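Local structure of G protein alpha subunit (Entamoeba histolytica, 4FID) at residues Ile57-Ser60 / Ala61-Asn64; Phe241-Lys244 / Leu245-Pro249; Gly266-Tyr269 / Ile270-Phe274. The protein binds guanine nucleotides as the alpha subunit of a heterotrimeric G protein and probably relays signals from membrane receptors. One frame throughout, in Å; residues are numbered along the deposited sequence.

Interaction 1: Ile57-Ser60 / Ala61-Asn64; sequences IEQS and AILN
Ile62 reaches back over the last full turn of its helix and lays its CD1 methyl against two polar side chains. Its CD1 lies 3.7 Å from NE2 of Gln59, and the side chain crosses that of Gln59 at a slant. With Glu58 it runs alongside, pointing the same way, and CD1 is 4.0 Å from the carboxylate oxygen OE1. These are van der Waals contacts of a methyl with the flanks of polar groups. The Gln59 chain folds at its second torsion (chi2 -55°), which brings the amide back over the helix toward Ile62. Leu63 meets the other end of that amide more loosely, its CD1 4.2 Å from OE1 of Gln59.

The backbone sets these positions. Glu58 O accepts two bonds: a nearly straight one from Ile62 N at 3.2 Å, in the carbonyl plane, and one from Ala61 N that arrives well above that plane. Leu63 N bonds to Gln59 O at 2.9 Å. The hydroxyl OG of Ser60 turns back onto the carbonyl O of Ile57, 2.8 Å away, so this buried polar group is satisfied within its own helix.

Asn64 has a positive phi (52°) and is the C-prime residue of a Schellman motif. Its N bonds to Ala61 O, and His65 N reaches Ser60 O. This surface contact, away from the nucleotide, closes helix 42-62, probably part of the all-helical domain, as in other G-alpha subunits. Gln59 and Ser60 touch Thr106 of helix 101-108, while Ile57 and Ser60 pack on Met67 in the following loop.

Interaction 2: Phe241-Lys244 / Leu245-Pro249; sequences FEEK and LTKVP
Phe241 starts the contact by receiving the isobutyl end of Leu245 over one face of its ring. Leu245 CD2 sits 3.8 Å from the ring centroid, a CH-pi contact, and CD1 lies 3.6 Å from Phe241 CE1 nearer the rim. In Phe241 CG stands opposite the backbone N (chi1 177°), which puts one ring face against Leu245. One turn of helix supports the pair: Leu245 N donates to Phe241 O at 3.0 Å. The same ring also meets Tyr197, with planes nearly perpendicular, and packs on Ala267 and Ile270 of helix 263-275. Its own helix, 238-247, starts within the run Asn236-Asp239, whose ends bind GDP.

Glu242 contributes mainly backbone, its O lying against CB of Leu245.

Glu243 O takes two bonds from Thr246. The hydroxyl OG1 comes in the carbonyl plane at 2.7 Å, the amide N from above it. A chi1 of 71° in Thr246 turns OG1 back to this carbonyl. The Glu243 chain bends at its second torsion (chi2 61°), bringing OE2 to 3.2 Å from Thr246 OG1 and 3.6 Å from Lys247 CE.

Lys244 closes the turn with its carbonyl. Val248 N gives a straight bond to Lys244 O at 2.8 Å, and Lys247 N adds a second from above the carbonyl plane. The extended side chain of Lys244 leads away: NZ forms a salt bridge with Asp198 and a hydrogen bond to Ala195 O.

The chemistry is split between two sides. Apolar packing joins Phe241 and Leu245 where they are buried. On the exposed side, Glu243 OE2 and Lys247 NZ are 4.4 Å apart, beyond a salt bridge, so their attraction is probably modest.

Interaction 3: Gly266-Tyr269 / Ile270-Phe274; sequences GAQY and IQQLF
Gln268 lays its CG and amide against the amide end of Gln272, one turn on. Gln272 NE2 is 3.3 Å from CG of Gln268, and the two amide planes differ by only 20°. The chains cross at a slant, and the touch is van der Waals packing of the two amide ends. Gln268 is stretched out, with CG opposite the backbone N (chi1 168°). Gln272 leans back instead, placing its CG 3.2 Å from Gln268 O.

Tyr269 and Leu273 repeat the same spacing on another side. Tyr269 CE1 is 4.3 Å from Leu273 CD1, a loose apolar contact, with the methyl oblique to the ring. Phe254 and Tyr257 meet the same ring edge-to-face.

Ile270 folds CG1 back toward the carbonyl of Gly266, 3.5 Å from its O. Four backbone bonds hold the turns, the shortest from Gln272 N to Gln268 O at 2.7 Å.

Phe274 packs on helix 209-222 and on strand 187-193. The regular i to i+4 bonding is that of an ordinary alpha helix, here one with a sheet-facing side and an exposed glutamine side, as in the helices flanking the sheet of Ras-like P-loop GTPases.

Interactions 2 and 3, both partly buried, belong together, whereas interaction 1 stands apart. Helices 238-247 and 263-275 are consecutive and pack directly: Phe241 CE1 lies 3.7 Å from Ile270 CD1. Interaction 1 ends helix 42-62 at the surface, its nearest atoms about 11 Å from interaction 2 and about 23 Å from interaction 3. Interactions 1 and 2 lie at C-terminal helix ends where a carbonyl takes two donors; a Schellman motif finishes the first, the second is weakly bonded, and interaction 3 is regular helix. Aromatic packing marks the two linked helices; methyls against polar chains mark interaction 1. Interaction 2 lies closest to the nucleotide, the side chain of Phe241 about 9 Å from the bound GDP.

Interaction 1: Ile57-Ser60 / Ala61-Asn64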
loop_
_atom_site.group_PDB
_atom_site.type_symbol
_atom_site.label_atom_id
_atom_site.label_comp_id
_atom_site.label_asym_id
_atom_site.label_seq_id
_atom_site.Cartn_x
_atom_site.Cartn_y
_atom_site.Cartn_z
ATOM N N ILE A 57 10.233 -8.877 -18.889
ATOM C CA ILE A 57 11.041 -9.508 -19.944
ATOM C C ILE A 57 11.895 -10.657 -19.396
ATOM O O ILE A 57 11.869 -11.769 -19.937
ATOM C CB ILE A 57 11.967 -8.504 -20.661
ATOM C CG1 ILE A 57 11.155 -7.386 -21.312
ATOM C CG2 ILE A 57 12.798 -9.209 -21.705
ATOM C CD1 ILE A 57 12.002 -6.286 -21.971
ATOM N N GLU A 58 12.648 -10.383 -18.327
ATOM C CA GLU A 58 13.432 -11.408 -17.638
ATOM C C GLU A 58 12.568 -12.587 -17.158
ATOM O O GLU A 58 12.873 -13.749 -17.429
ATOM C CB GLU A 58 14.213 -10.800 -16.472
ATOM C CG GLU A 58 14.780 -11.819 -15.493
ATOM C CD GLU A 58 15.390 -11.168 -14.257
ATOM O OE1 GLU A 58 15.649 -11.886 -13.265
ATOM O OE2 GLU A 58 15.608 -9.938 -14.277
ATOM N N GLN A 59 11.487 -12.292 -16.459
ATOM C CA GLN A 59 10.542 -13.332 -16.053
ATOM C C GLN A 59 9.926 -14.112 -17.232
ATOM O O GLN A 59 9.653 -15.301 -17.109
ATOM C CB GLN A 59 9.441 -12.764 -15.133
ATOM C CG GLN A 59 9.939 -12.307 -13.757
ATOM C CD GLN A 59 10.690 -13.408 -12.998
ATOM O OE1 GLN A 59 10.241 -14.561 -12.926
ATOM N NE2 GLN A 59 11.836 -13.050 -12.426
ATOM N N SER A 60 9.709 -13.480 -18.376
ATOM C CA SER A 60 9.126 -14.249 -19.479
ATOM C C SER A 60 10.084 -15.337 -19.962
ATOM O O SER A 60 9.651 -16.325 -20.545
ATOM C CB SER A 60 8.709 -13.358 -20.649
ATOM O OG SER A 60 9.836 -12.946 -21.391
ATOM N N ALA A 61 11.377 -15.143 -19.714
ATOM C CA ALA A 61 12.409 -16.106 -20.102
ATOM C C ALA A 61 12.443 -17.247 -19.097
ATOM O O ALA A 61 12.398 -18.429 -19.460
ATOM C CB ALA A 61 13.772 -15.428 -20.168
ATOM N N ILE A 62 12.517 -16.874 -17.825
ATOM C CA ILE A 62 12.476 -17.825 -16.727
ATOM C C ILE A 62 11.213 -18.719 -16.754
ATOM O O ILE A 62 11.254 -19.868 -16.328
ATOM C CB ILE A 62 12.596 -17.072 -15.378
ATOM C CG1 ILE A 62 13.948 -16.354 -15.292
ATOM C CG2 ILE A 62 12.398 -18.017 -14.196
ATOM C CD1 ILE A 62 14.140 -15.530 -14.028
ATOM N N LEU A 63 10.105 -18.199 -17.277
ATOM C CA LEU A 63 8.836 -18.931 -17.250
ATOM C C LEU A 63 8.359 -19.413 -18.635
ATOM O O LEU A 63 7.216 -19.844 -18.797
ATOM C CB LEU A 63 7.749 -18.100 -16.556
ATOM C CG LEU A 63 7.963 -17.756 -15.073
ATOM C CD1 LEU A 63 7.050 -16.632 -14.611
ATOM C CD2 LEU A 63 7.731 -18.975 -14.212
ATOM N N ASN A 64 9.240 -19.357 -19.627
ATOM C CA ASN A 64 8.923 -19.921 -20.939
ATOM C C ASN A 64 7.595 -19.435 -21.521
ATOM O O ASN A 64 6.698 -20.235 -21.783
ATOM C CB ASN A 64 8.924 -21.451 -20.884
ATOM C CG ASN A 64 10.047 -22.002 -20.029
ATOM O OD1 ASN A 64 11.226 -21.918 -20.393
ATOM N ND2 ASN A 64 9.685 -22.567 -18.872
#

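Interaction 2: Phe241-Lys244 / Leu245-Pro249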
loop_
_atom_site.group_PDB
_atom_site.type_symbol
_atom_site.label_atom_id
_atom_site.label_comp_id
_atom_site.label_asym_id
_atom_site.label_seq_id
_atom_site.Cartn_x
_atom_site.Cartn_y
_atom_site.Cartn_z
ATOM N N PHE A 241 -6.241 -8.319 -3.339
ATOM C CA PHE A 241 -6.553 -9.565 -2.665
ATOM C C PHE A 241 -7.664 -10.377 -3.372
ATOM O O PHE A 241 -7.520 -11.576 -3.556
ATOM C CB PHE A 241 -6.895 -9.262 -1.206
ATOM C CG PHE A 241 -7.297 -10.463 -0.407
ATOM C CD1 PHE A 241 -6.361 -11.428 -0.069
ATOM C CD2 PHE A 241 -8.616 -10.609 0.030
ATOM C CE1 PHE A 241 -6.737 -12.550 0.695
ATOM C CE2 PHE A 241 -9.008 -11.720 0.781
ATOM C CZ PHE A 241 -8.063 -12.695 1.115
ATOM N N GLU A 242 -8.755 -9.717 -3.765
ATOM C CA GLU A 242 -9.857 -10.356 -4.505
ATOM C C GLU A 242 -9.294 -11.148 -5.673
ATOM O O GLU A 242 -9.554 -12.337 -5.829
ATOM C CB GLU A 242 -10.799 -9.288 -5.090
ATOM C CG GLU A 242 -12.221 -9.245 -4.532
ATOM C CD GLU A 242 -13.314 -9.191 -5.626
ATOM O OE1 GLU A 242 -13.279 -8.286 -6.500
ATOM O OE2 GLU A 242 -14.216 -10.064 -5.602
ATOM N N GLU A 243 -8.525 -10.448 -6.499
ATOM C CA GLU A 243 -7.986 -10.970 -7.740
ATOM C C GLU A 243 -6.984 -12.086 -7.458
ATOM O O GLU A 243 -7.030 -13.162 -8.076
ATOM C CB GLU A 243 -7.331 -9.827 -8.528
ATOM C CG GLU A 243 -6.597 -10.259 -9.792
ATOM C CD GLU A 243 -7.515 -10.924 -10.820
ATOM O OE1 GLU A 243 -8.471 -10.263 -11.301
ATOM O OE2 GLU A 243 -7.276 -12.108 -11.153
ATOM N N LYS A 244 -6.085 -11.833 -6.510
ATOM C CA LYS A 244 -5.018 -12.776 -6.203
ATOM C C LYS A 244 -5.572 -14.120 -5.756
ATOM O O LYS A 244 -4.990 -15.162 -6.037
ATOM C CB LYS A 244 -4.114 -12.209 -5.135
ATOM C CG LYS A 244 -2.953 -13.092 -4.794
ATOM C CD LYS A 244 -1.882 -12.262 -4.146
ATOM C CE LYS A 244 -0.584 -13.029 -4.018
ATOM N NZ LYS A 244 0.366 -12.231 -3.216
ATOM N N LEU A 245 -6.705 -14.073 -5.067
ATOM C CA LEU A 245 -7.379 -15.256 -4.568
ATOM C C LEU A 245 -7.737 -16.250 -5.678
ATOM O O LEU A 245 -7.900 -17.456 -5.419
ATOM C CB LEU A 245 -8.631 -14.838 -3.787
ATOM C CG LEU A 245 -8.713 -15.221 -2.309
ATOM C CD1 LEU A 245 -7.331 -15.268 -1.660
ATOM C CD2 LEU A 245 -9.633 -14.259 -1.570
ATOM N N THR A 246 -7.848 -15.752 -6.909
ATOM C CA THR A 246 -8.220 -16.604 -8.040
ATOM C C THR A 246 -7.025 -17.337 -8.656
ATOM O O THR A 246 -7.201 -18.329 -9.348
ATOM C CB THR A 246 -8.944 -15.801 -9.135
ATOM O OG1 THR A 246 -8.009 -14.931 -9.795
ATOM C CG2 THR A 246 -10.065 -14.968 -8.527
ATOM N N LYS A 247 -5.814 -16.845 -8.410
ATOM C CA LYS A 247 -4.595 -17.521 -8.864
ATOM C C LYS A 247 -3.903 -18.305 -7.724
ATOM O O LYS A 247 -3.320 -19.363 -7.947
ATOM C CB LYS A 247 -3.602 -16.519 -9.472
ATOM C CG LYS A 247 -4.203 -15.434 -10.370
ATOM C CD LYS A 247 -3.211 -14.263 -10.556
ATOM C CE LYS A 247 -3.789 -13.084 -11.345
ATOM N NZ LYS A 247 -2.840 -11.925 -11.407
ATOM N N VAL A 248 -3.955 -17.773 -6.507
ATOM C CA VAL A 248 -3.408 -18.470 -5.346
ATOM C C VAL A 248 -4.479 -18.670 -4.277
ATOM O O VAL A 248 -4.569 -17.889 -3.342
ATOM C CB VAL A 248 -2.239 -17.688 -4.706
ATOM C CG1 VAL A 248 -1.538 -18.550 -3.659
ATOM C CG2 VAL A 248 -1.264 -17.204 -5.764
ATOM N N PRO A 249 -5.300 -19.719 -4.407
ATOM C CA PRO A 249 -6.387 -19.904 -3.435
ATOM C C PRO A 249 -5.897 -19.959 -1.982
ATOM O O PRO A 249 -4.812 -20.492 -1.714
ATOM C CB PRO A 249 -7.032 -21.236 -3.863
ATOM C CG PRO A 249 -6.088 -21.847 -4.850
ATOM C CD PRO A 249 -5.317 -20.734 -5.471
#

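Interaction 3: Gly266-Tyr269 / Ile270-Phe274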
loop_
_atom_site.group_PDB
_atom_site.type_symbol
_atom_site.label_atom_id
_atom_site.label_comp_id
_atom_site.label_asym_id
_atom_site.label_seq_id
_atom_site.Cartn_x
_atom_site.Cartn_y
_atom_site.Cartn_z
ATOM N N GLY A 266 -12.702 -14.620 3.151
ATOM C CA GLY A 266 -11.257 -14.772 3.219
ATOM C C GLY A 266 -10.571 -13.636 3.974
ATOM O O GLY A 266 -9.576 -13.833 4.678
ATOM N N ALA A 267 -11.103 -12.428 3.829
ATOM C CA ALA A 267 -10.507 -11.281 4.482
ATOM C C ALA A 267 -10.782 -11.369 5.968
ATOM O O ALA A 267 -9.940 -10.981 6.783
ATOM C CB ALA A 267 -11.039 -9.991 3.899
ATOM N N GLN A 268 -11.954 -11.895 6.316
ATOM C CA GLN A 268 -12.339 -12.106 7.720
ATOM C C GLN A 268 -11.446 -13.141 8.412
ATOM O O GLN A 268 -11.046 -12.987 9.573
ATOM C CB GLN A 268 -13.793 -12.552 7.798
ATOM C CG GLN A 268 -14.229 -13.079 9.145
ATOM C CD GLN A 268 -15.736 -13.372 9.186
ATOM O OE1 GLN A 268 -16.235 -14.311 8.540
ATOM N NE2 GLN A 268 -16.462 -12.564 9.950
ATOM N N TYR A 269 -11.130 -14.193 7.674
ATOM C CA TYR A 269 -10.263 -15.237 8.170
ATOM C C TYR A 269 -8.885 -14.659 8.529
ATOM O O TYR A 269 -8.349 -14.898 9.597
ATOM C CB TYR A 269 -10.162 -16.312 7.102
ATOM C CG TYR A 269 -9.436 -17.562 7.534
ATOM C CD1 TYR A 269 -8.049 -17.659 7.390
ATOM C CD2 TYR A 269 -10.131 -18.656 8.065
ATOM C CE1 TYR A 269 -7.379 -18.790 7.760
ATOM C CE2 TYR A 269 -9.469 -19.800 8.434
ATOM C CZ TYR A 269 -8.090 -19.861 8.280
ATOM O OH TYR A 269 -7.388 -20.984 8.641
ATOM N N ILE A 270 -8.324 -13.875 7.631
ATOM C CA ILE A 270 -7.085 -13.187 7.923
ATOM C C ILE A 270 -7.270 -12.191 9.076
ATOM O O ILE A 270 -6.457 -12.131 10.004
ATOM C CB ILE A 270 -6.512 -12.529 6.658
ATOM C CG1 ILE A 270 -6.198 -13.612 5.623
ATOM C CG2 ILE A 270 -5.267 -11.730 6.988
ATOM C CD1 ILE A 270 -5.855 -13.081 4.282
ATOM N N GLN A 271 -8.354 -11.428 9.044
ATOM C CA GLN A 271 -8.587 -10.473 10.112
ATOM C C GLN A 271 -8.619 -11.169 11.484
ATOM O O GLN A 271 -8.044 -10.689 12.459
ATOM C CB GLN A 271 -9.877 -9.708 9.855
ATOM C CG GLN A 271 -10.295 -8.782 10.978
ATOM C CD GLN A 271 -11.439 -9.354 11.782
ATOM O OE1 GLN A 271 -12.606 -9.205 11.406
ATOM N NE2 GLN A 271 -11.118 -10.027 12.889
ATOM N N GLN A 272 -9.300 -12.305 11.558
ATOM C CA GLN A 272 -9.418 -13.008 12.821
ATOM C C GLN A 272 -8.086 -13.569 13.296
ATOM O O GLN A 272 -7.908 -13.764 14.493
ATOM C CB GLN A 272 -10.489 -14.093 12.746
ATOM C CG GLN A 272 -11.880 -13.527 12.647
ATOM C CD GLN A 272 -12.904 -14.540 12.180
ATOM O OE1 GLN A 272 -12.549 -15.646 11.779
ATOM N NE2 GLN A 272 -14.173 -14.180 12.255
ATOM N N LEU A 273 -7.143 -13.804 12.376
ATOM C CA LEU A 273 -5.781 -14.210 12.785
ATOM C C LEU A 273 -5.012 -13.107 13.500
ATOM O O LEU A 273 -4.184 -13.398 14.334
ATOM C CB LEU A 273 -4.950 -14.697 11.602
ATOM C CG LEU A 273 -5.435 -15.956 10.885
ATOM C CD1 LEU A 273 -4.534 -16.250 9.702
ATOM C CD2 LEU A 273 -5.488 -17.128 11.840
ATOM N N PHE A 274 -5.269 -11.847 13.150
ATOM C CA PHE A 274 -4.695 -10.697 13.852
ATOM C C PHE A 274 -5.356 -10.439 15.207
ATOM O O PHE A 274 -4.697 -10.023 16.150
ATOM C CB PHE A 274 -4.854 -9.414 13.022
ATOM C CG PHE A 274 -3.932 -9.314 11.849
ATOM C CD1 PHE A 274 -4.250 -9.928 10.645
ATOM C CD2 PHE A 274 -2.752 -8.579 11.937
ATOM C CE1 PHE A 274 -3.389 -9.831 9.557
ATOM C CE2 PHE A 274 -1.883 -8.476 10.844
ATOM C CZ PHE A 274 -2.197 -9.085 9.665
#